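Local atomic coordinates of chloramphenicol acetyltransferase (Bacteroides thetaiotaomicron, PDB entry 2I9D), a protein that probably transfers an acetyl group to the antibiotic chloramphenicol and assembles as a trimer. Residues I92-T103 with I125-E135. Residues are numbered along the deposited sequence; the frame is centred on the assembly and turned at random.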
ATOM      1  N   ILE A  92     -13.856 -16.665   5.494  1.00 28.15           N
ATOM      2  CA  ILE A  92     -14.271 -16.892   6.863  1.00 29.78           C
ATOM      3  C   ILE A  92     -13.278 -17.777   7.612  1.00 31.77           C
ATOM      4  O   ILE A  92     -12.999 -18.907   7.189  1.00 32.21           O
ATOM      5  CB  ILE A  92     -15.730 -17.432   6.928  1.00 29.11           C
ATOM      6  CG1 ILE A  92     -16.655 -16.493   6.130  1.00 27.50           C
ATOM      7  CG2 ILE A  92     -16.196 -17.557   8.395  1.00 29.51           C
ATOM      8  CD1 ILE A  92     -16.667 -15.005   6.667  1.00 24.99           C
ATOM      9  N   LYS A  93     -12.715 -17.244   8.700  1.00 33.69           N
ATOM     10  CA  LYS A  93     -11.783 -18.008   9.522  1.00 36.18           C
ATOM     11  C   LYS A  93     -12.526 -19.197  10.141  1.00 37.80           C
ATOM     12  O   LYS A  93     -13.584 -19.022  10.740  1.00 37.99           O
ATOM     13  CB  LYS A  93     -11.161 -17.125  10.605  1.00 36.67           C
ATOM     14  CG  LYS A  93     -10.028 -17.779  11.421  1.00 37.28           C
ATOM     15  CD  LYS A  93      -9.849 -17.001  12.719  1.00 39.10           C
ATOM     16  CE  LYS A  93      -8.445 -17.130  13.296  1.00 40.32           C
ATOM     17  NZ  LYS A  93      -8.401 -16.642  14.696  1.00 39.17           N
ATOM     18  N   ILE A  94     -11.984 -20.402   9.942  1.00 39.80           N
ATOM     19  CA  ILE A  94     -12.599 -21.648  10.425  1.00 41.80           C
ATOM     20  C   ILE A  94     -11.807 -22.308  11.564  1.00 43.55           C
ATOM     21  O   ILE A  94     -12.370 -23.094  12.318  1.00 44.27           O
ATOM     22  CB  ILE A  94     -12.889 -22.701   9.278  1.00 41.48           C
ATOM     23  CG1 ILE A  94     -11.602 -23.169   8.591  1.00 41.20           C
ATOM     24  CG2 ILE A  94     -13.910 -22.162   8.280  1.00 40.42           C
ATOM     25  CD1 ILE A  94     -11.803 -23.990   7.308  1.00 41.53           C
ATOM     26  N   LYS A  95     -10.517 -21.991  11.686  1.00 44.66           N
ATOM     27  CA  LYS A  95      -9.667 -22.564  12.741  1.00 46.02           C
ATOM     28  C   LYS A  95      -8.797 -21.503  13.402  1.00 45.81           C
ATOM     29  O   LYS A  95      -8.482 -20.470  12.800  1.00 45.63           O
ATOM     30  CB  LYS A  95      -8.796 -23.702  12.184  1.00 45.94           C
ATOM     31  CG  LYS A  95      -9.563 -25.014  11.976  1.00 48.35           C
ATOM     32  CD  LYS A  95      -8.712 -26.120  11.378  1.00 47.89           C
ATOM     33  CE  LYS A  95      -9.614 -27.287  10.932  1.00 52.64           C
ATOM     34  NZ  LYS A  95      -8.937 -28.241   9.974  1.00 53.97           N
ATOM     35  N   GLU A  96      -8.391 -21.774  14.640  1.00 45.92           N
ATOM     36  CA  GLU A  96      -7.616 -20.805  15.421  1.00 45.83           C
ATOM     37  C   GLU A  96      -6.177 -20.556  14.932  1.00 43.83           C
ATOM     38  O   GLU A  96      -5.542 -19.589  15.365  1.00 43.06           O
ATOM     39  CB  GLU A  96      -7.657 -21.150  16.919  1.00 47.11           C
ATOM     40  CG  GLU A  96      -9.026 -20.851  17.563  1.00 52.00           C
ATOM     41  CD  GLU A  96      -9.668 -19.551  17.022  1.00 59.05           C
ATOM     42  OE1 GLU A  96      -9.278 -18.449  17.502  1.00 61.03           O
ATOM     43  OE2 GLU A  96     -10.558 -19.635  16.117  1.00 61.07           O
ATOM     44  N   ASN A  97      -5.689 -21.416  14.033  1.00 41.97           N
ATOM     45  CA  ASN A  97      -4.378 -21.251  13.399  1.00 40.33           C
ATOM     46  C   ASN A  97      -4.446 -20.450  12.091  1.00 39.19           C
ATOM     47  O   ASN A  97      -3.469 -20.428  11.313  1.00 38.73           O
ATOM     48  CB  ASN A  97      -3.789 -22.612  13.080  1.00 40.48           C
ATOM     49  CG  ASN A  97      -4.535 -23.298  11.955  1.00 41.74           C
ATOM     50  OD1 ASN A  97      -5.722 -23.022  11.741  1.00 43.12           O
ATOM     51  ND2 ASN A  97      -3.846 -24.158  11.205  1.00 39.84           N
ATOM     52  N   GLY A  98      -5.608 -19.846  11.821  1.00 37.69           N
ATOM     53  CA  GLY A  98      -5.766 -18.986  10.660  1.00 35.61           C
ATOM     54  C   GLY A  98      -6.490 -19.563   9.464  1.00 35.05           C
ATOM     55  O   GLY A  98      -6.886 -18.802   8.563  1.00 33.50           O
ATOM     56  N   LYS A  99      -6.681 -20.893   9.444  1.00 34.26           N
ATOM     57  CA  LYS A  99      -7.441 -21.531   8.356  1.00 34.07           C
ATOM     58  C   LYS A  99      -8.762 -20.840   8.157  1.00 31.56           C
ATOM     59  O   LYS A  99      -9.471 -20.512   9.103  1.00 30.58           O
ATOM     60  CB  LYS A  99      -7.665 -23.047   8.549  1.00 34.21           C
ATOM     61  CG  LYS A  99      -6.718 -23.876   7.676  1.00 36.57           C
ATOM     62  CD  LYS A  99      -7.195 -25.342   7.456  1.00 38.81           C
ATOM     63  CE  LYS A  99      -8.054 -25.529   6.136  1.00 44.59           C
ATOM     64  NZ  LYS A  99      -7.486 -24.811   4.914  1.00 44.41           N
ATOM     65  N   PHE A 100      -9.068 -20.588   6.901  1.00 30.19           N
ATOM     66  CA  PHE A 100     -10.315 -19.940   6.557  1.00 28.88           C
ATOM     67  C   PHE A 100     -10.932 -20.720   5.417  1.00 28.07           C
ATOM     68  O   PHE A 100     -10.257 -21.490   4.739  1.00 27.06           O
ATOM     69  CB  PHE A 100     -10.050 -18.492   6.115  1.00 28.19           C
ATOM     70  CG  PHE A 100      -9.100 -18.388   4.960  1.00 27.94           C
ATOM     71  CD1 PHE A 100      -9.565 -18.468   3.650  1.00 24.37           C
ATOM     72  CD2 PHE A 100      -7.734 -18.224   5.179  1.00 27.54           C
ATOM     73  CE1 PHE A 100      -8.690 -18.359   2.582  1.00 25.47           C
ATOM     74  CE2 PHE A 100      -6.852 -18.141   4.104  1.00 27.85           C
ATOM     75  CZ  PHE A 100      -7.329 -18.206   2.808  1.00 26.07           C
ATOM     76  N   PHE A 101     -12.220 -20.500   5.204  1.00 27.58           N
ATOM     77  CA  PHE A 101     -12.857 -20.992   4.010  1.00 27.15           C
ATOM     78  C   PHE A 101     -13.574 -19.816   3.346  1.00 26.68           C
ATOM     79  O   PHE A 101     -14.406 -19.138   3.978  1.00 26.38           O
ATOM     80  CB  PHE A 101     -13.801 -22.168   4.378  1.00 27.37           C
ATOM     81  CG  PHE A 101     -14.584 -22.712   3.226  1.00 27.57           C
ATOM     82  CD1 PHE A 101     -13.991 -23.585   2.311  1.00 26.33           C
ATOM     83  CD2 PHE A 101     -15.926 -22.341   3.045  1.00 27.93           C
ATOM     84  CE1 PHE A 101     -14.717 -24.088   1.218  1.00 26.29           C
ATOM     85  CE2 PHE A 101     -16.674 -22.856   1.967  1.00 28.29           C
ATOM     86  CZ  PHE A 101     -16.061 -23.721   1.042  1.00 27.43           C
ATOM     87  N   THR A 102     -13.240 -19.552   2.085  1.00 26.07           N
ATOM     88  CA  THR A 102     -13.905 -18.486   1.342  1.00 26.24           C
ATOM     89  C   THR A 102     -15.298 -18.907   0.883  1.00 26.77           C
ATOM     90  O   THR A 102     -15.485 -20.009   0.346  1.00 26.60           O
ATOM     91  CB  THR A 102     -13.079 -18.047   0.122  1.00 26.51           C
ATOM     92  OG1 THR A 102     -11.766 -17.694   0.549  1.00 27.01           O
ATOM     93  CG2 THR A 102     -13.717 -16.866  -0.616  1.00 24.15           C
ATOM     94  N   THR A 103     -16.264 -18.011   1.072  1.00 27.53           N
ATOM     95  CA  THR A 103     -17.643 -18.274   0.659  1.00 28.09           C
ATOM     96  C   THR A 103     -18.383 -17.025   0.176  1.00 27.08           C
ATOM     97  O   THR A 103     -17.936 -15.897   0.405  1.00 26.56           O
ATOM     98  CB  THR A 103     -18.427 -19.038   1.774  1.00 28.68           C
ATOM     99  OG1 THR A 103     -19.567 -19.696   1.193  1.00 31.53           O
ATOM    100  CG2 THR A 103     -18.838 -18.105   2.917  1.00 28.04           C
ATOM    101  N   ILE A 125     -20.977 -23.111   7.139  1.00 38.14           N
ATOM    102  CA  ILE A 125     -19.592 -23.253   6.703  1.00 38.32           C
ATOM    103  C   ILE A 125     -18.960 -24.604   7.111  1.00 38.74           C
ATOM    104  O   ILE A 125     -19.049 -25.011   8.273  1.00 37.89           O
ATOM    105  CB  ILE A 125     -18.729 -22.042   7.135  1.00 38.36           C
ATOM    106  CG1 ILE A 125     -18.865 -20.943   6.092  1.00 38.81           C
ATOM    107  CG2 ILE A 125     -17.259 -22.419   7.266  1.00 38.64           C
ATOM    108  CD1 ILE A 125     -17.789 -19.940   6.142  1.00 39.48           C
ATOM    109  N   PRO A 126     -18.332 -25.306   6.138  1.00 39.06           N
ATOM    110  CA  PRO A 126     -17.742 -26.618   6.400  1.00 39.89           C
ATOM    111  C   PRO A 126     -16.585 -26.564   7.405  1.00 41.27           C
ATOM    112  O   PRO A 126     -15.869 -25.564   7.446  1.00 41.73           O
ATOM    113  CB  PRO A 126     -17.240 -27.076   5.009  1.00 39.32           C
ATOM    114  CG  PRO A 126     -17.211 -25.928   4.185  1.00 38.47           C
ATOM    115  CD  PRO A 126     -18.175 -24.902   4.731  1.00 38.79           C
ATOM    116  N   GLU A 127     -16.392 -27.631   8.183  1.00 42.72           N
ATOM    117  CA  GLU A 127     -15.346 -27.656   9.225  1.00 44.15           C
ATOM    118  C   GLU A 127     -13.961 -27.596   8.603  1.00 43.78           C
ATOM    119  O   GLU A 127     -13.040 -27.000   9.168  1.00 44.56           O
ATOM    120  CB  GLU A 127     -15.422 -28.930  10.091  1.00 45.15           C
ATOM    121  CG  GLU A 127     -16.826 -29.377  10.507  1.00 49.95           C
ATOM    122  CD  GLU A 127     -17.320 -28.689  11.780  1.00 57.23           C
ATOM    123  OE1 GLU A 127     -16.461 -28.356  12.645  1.00 58.60           O
ATOM    124  OE2 GLU A 127     -18.563 -28.490  11.917  1.00 59.09           O
ATOM    125  N   ASP A 128     -13.809 -28.271   7.469  1.00 42.81           N
ATOM    126  CA  ASP A 128     -12.574 -28.267   6.713  1.00 42.13           C
ATOM    127  C   ASP A 128     -12.974 -27.923   5.294  1.00 40.45           C
ATOM    128  O   ASP A 128     -14.155 -27.976   4.944  1.00 41.97           O
ATOM    129  CB  ASP A 128     -11.878 -29.629   6.762  1.00 43.13           C
ATOM    130  CG  ASP A 128     -10.342 -29.501   6.716  1.00 47.23           C
ATOM    131  OD1 ASP A 128      -9.826 -28.345   6.782  1.00 50.51           O
ATOM    132  OD2 ASP A 128      -9.652 -30.552   6.608  1.00 49.94           O
ATOM    133  N   GLY A 129     -12.020 -27.542   4.473  1.00 37.63           N
ATOM    134  CA  GLY A 129     -12.350 -27.129   3.137  1.00 33.91           C
ATOM    135  C   GLY A 129     -11.177 -26.534   2.409  1.00 31.57           C
ATOM    136  O   GLY A 129     -10.130 -26.240   2.996  1.00 31.29           O
ATOM    137  N   ASP A 130     -11.375 -26.361   1.112  1.00 29.33           N
ATOM    138  CA  ASP A 130     -10.407 -25.767   0.235  1.00 27.44           C
ATOM    139  C   ASP A 130     -10.554 -24.243   0.379  1.00 25.90           C
ATOM    140  O   ASP A 130     -11.609 -23.699   0.042  1.00 25.54           O
ATOM    141  CB  ASP A 130     -10.738 -26.226  -1.178  1.00 27.49           C
ATOM    142  CG  ASP A 130      -9.803 -25.674  -2.225  1.00 27.74           C
ATOM    143  OD1 ASP A 130      -9.035 -24.717  -1.937  1.00 27.61           O
ATOM    144  OD2 ASP A 130      -9.864 -26.201  -3.358  1.00 26.82           O
ATOM    145  N   PRO A 131      -9.508 -23.552   0.917  1.00 24.86           N
ATOM    146  CA  PRO A 131      -9.640 -22.093   1.156  1.00 23.84           C
ATOM    147  C   PRO A 131     -10.007 -21.256  -0.080  1.00 23.30           C
ATOM    148  O   PRO A 131     -10.620 -20.187   0.090  1.00 22.61           O
ATOM    149  CB  PRO A 131      -8.248 -21.663   1.701  1.00 23.63           C
ATOM    150  CG  PRO A 131      -7.354 -22.870   1.589  1.00 24.42           C
ATOM    151  CD  PRO A 131      -8.204 -24.088   1.377  1.00 23.64           C
ATOM    152  N   TYR A 132      -9.615 -21.727  -1.282  1.00 22.56           N
ATOM    153  CA  TYR A 132      -9.863 -21.014  -2.547  1.00 22.38           C
ATOM    154  C   TYR A 132     -10.891 -21.619  -3.526  1.00 23.00           C
ATOM    155  O   TYR A 132     -11.075 -21.111  -4.632  1.00 23.04           O
ATOM    156  CB  TYR A 132      -8.539 -20.729  -3.245  1.00 22.43           C
ATOM    157  CG  TYR A 132      -7.766 -19.667  -2.478  1.00 22.32           C
ATOM    158  CD1 TYR A 132      -8.169 -18.319  -2.526  1.00 20.73           C
ATOM    159  CD2 TYR A 132      -6.668 -20.014  -1.691  1.00 19.43           C
ATOM    160  CE1 TYR A 132      -7.482 -17.333  -1.816  1.00 23.37           C
ATOM    161  CE2 TYR A 132      -5.986 -19.047  -0.959  1.00 21.58           C
ATOM    162  CZ  TYR A 132      -6.390 -17.706  -1.037  1.00 22.83           C
ATOM    163  OH  TYR A 132      -5.732 -16.756  -0.319  1.00 22.62           O
ATOM    164  N   ALA A 133     -11.582 -22.678  -3.104  1.00 22.93           N
ATOM    165  CA  ALA A 133     -12.619 -23.311  -3.920  1.00 23.23           C
ATOM    166  C   ALA A 133     -13.638 -22.293  -4.418  1.00 23.74           C
ATOM    167  O   ALA A 133     -13.924 -22.264  -5.603  1.00 24.01           O
ATOM    168  CB  ALA A 133     -13.310 -24.462  -3.148  1.00 22.25           C
ATOM    169  N   ALA A 134     -14.167 -21.449  -3.525  1.00 24.41           N
ATOM    170  CA  ALA A 134     -15.197 -20.462  -3.906  1.00 24.70           C
ATOM    171  C   ALA A 134     -14.730 -19.487  -4.982  1.00 24.97           C
ATOM    172  O   ALA A 134     -15.468 -19.173  -5.924  1.00 25.34           O
ATOM    173  CB  ALA A 134     -15.694 -19.689  -2.676  1.00 25.07           C
ATOM    174  N   GLU A 135     -13.497 -19.015  -4.865  1.00 24.97           N
ATOM    175  CA  GLU A 135     -12.953 -18.140  -5.911  1.00 25.11           C
ATOM    176  C   GLU A 135     -12.741 -18.878  -7.241  1.00 24.95           C
ATOM    177  O   GLU A 135     -12.986 -18.317  -8.304  1.00 24.97           O
ATOM    178  CB  GLU A 135     -11.634 -17.484  -5.459  1.00 24.87           C
ATOM    179  CG  GLU A 135     -11.767 -16.598  -4.217  1.00 24.74           C
ATOM    180  CD  GLU A 135     -10.673 -15.545  -4.153  1.00 25.94           C
ATOM    181  OE1 GLU A 135     -10.579 -14.722  -5.108  1.00 23.39           O
ATOM    182  OE2 GLU A 135      -9.910 -15.545  -3.155  1.00 25.25           O
TER
HETATM  183  O   HOH W   1     -13.500 -21.497  -0.756  1.00 18.89           O
HETATM  184  O   HOH W   2     -10.289 -15.583  -0.419  1.00 21.29           O
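Phe101 lies at the centre of a mainly apolar contact in which the loop between helices 111-124 and 133-141 curves along one side of the beta hairpin of strands 87-93 and 100-105. Its CG stands anti to the backbone N (chi1 177°), carrying the ring into the curve of the loop. Pro126, whose rigid, puckered ring can press a CH group onto an aromatic face, lays CG over one ring face, 3.9 Å from the centroid, in a CH-pi contact; water 1 lies over the opposite face, offset toward the rim. Ile125 CD1 meets the ring edge, while its CG2 packs 3.5 Å from Ile94 CG2. Gly129 suits its place because a beta carbon there would run into the Phe101 ring. Replacing Phe101 by an alanine would probably strip Pro126 of its aromatic partner and open a gap inside the loop.

Further along, Thr102 combines a polar and an apolar branch: OG1 donates to Pro131 O (2.8 Å), nearly in line with the C=O bond, whereas CG2 packs on Ala134 CB. Water 1 joins Thr102 O to Ala134 N, and Phe100 turns its edge toward the Tyr132 ring face, planes at 85°. At the hairpin turn, the extended Lys95 brings NZ to 3.3 Å from Asp128 OD1, a salt bridge whose hydrogen bond is weak. Strand 100-105 is the outermost strand of its sheet within the chain; Tyr132, at the N-cap position of helix 133-141, stacks on Phe21 of a second subunit.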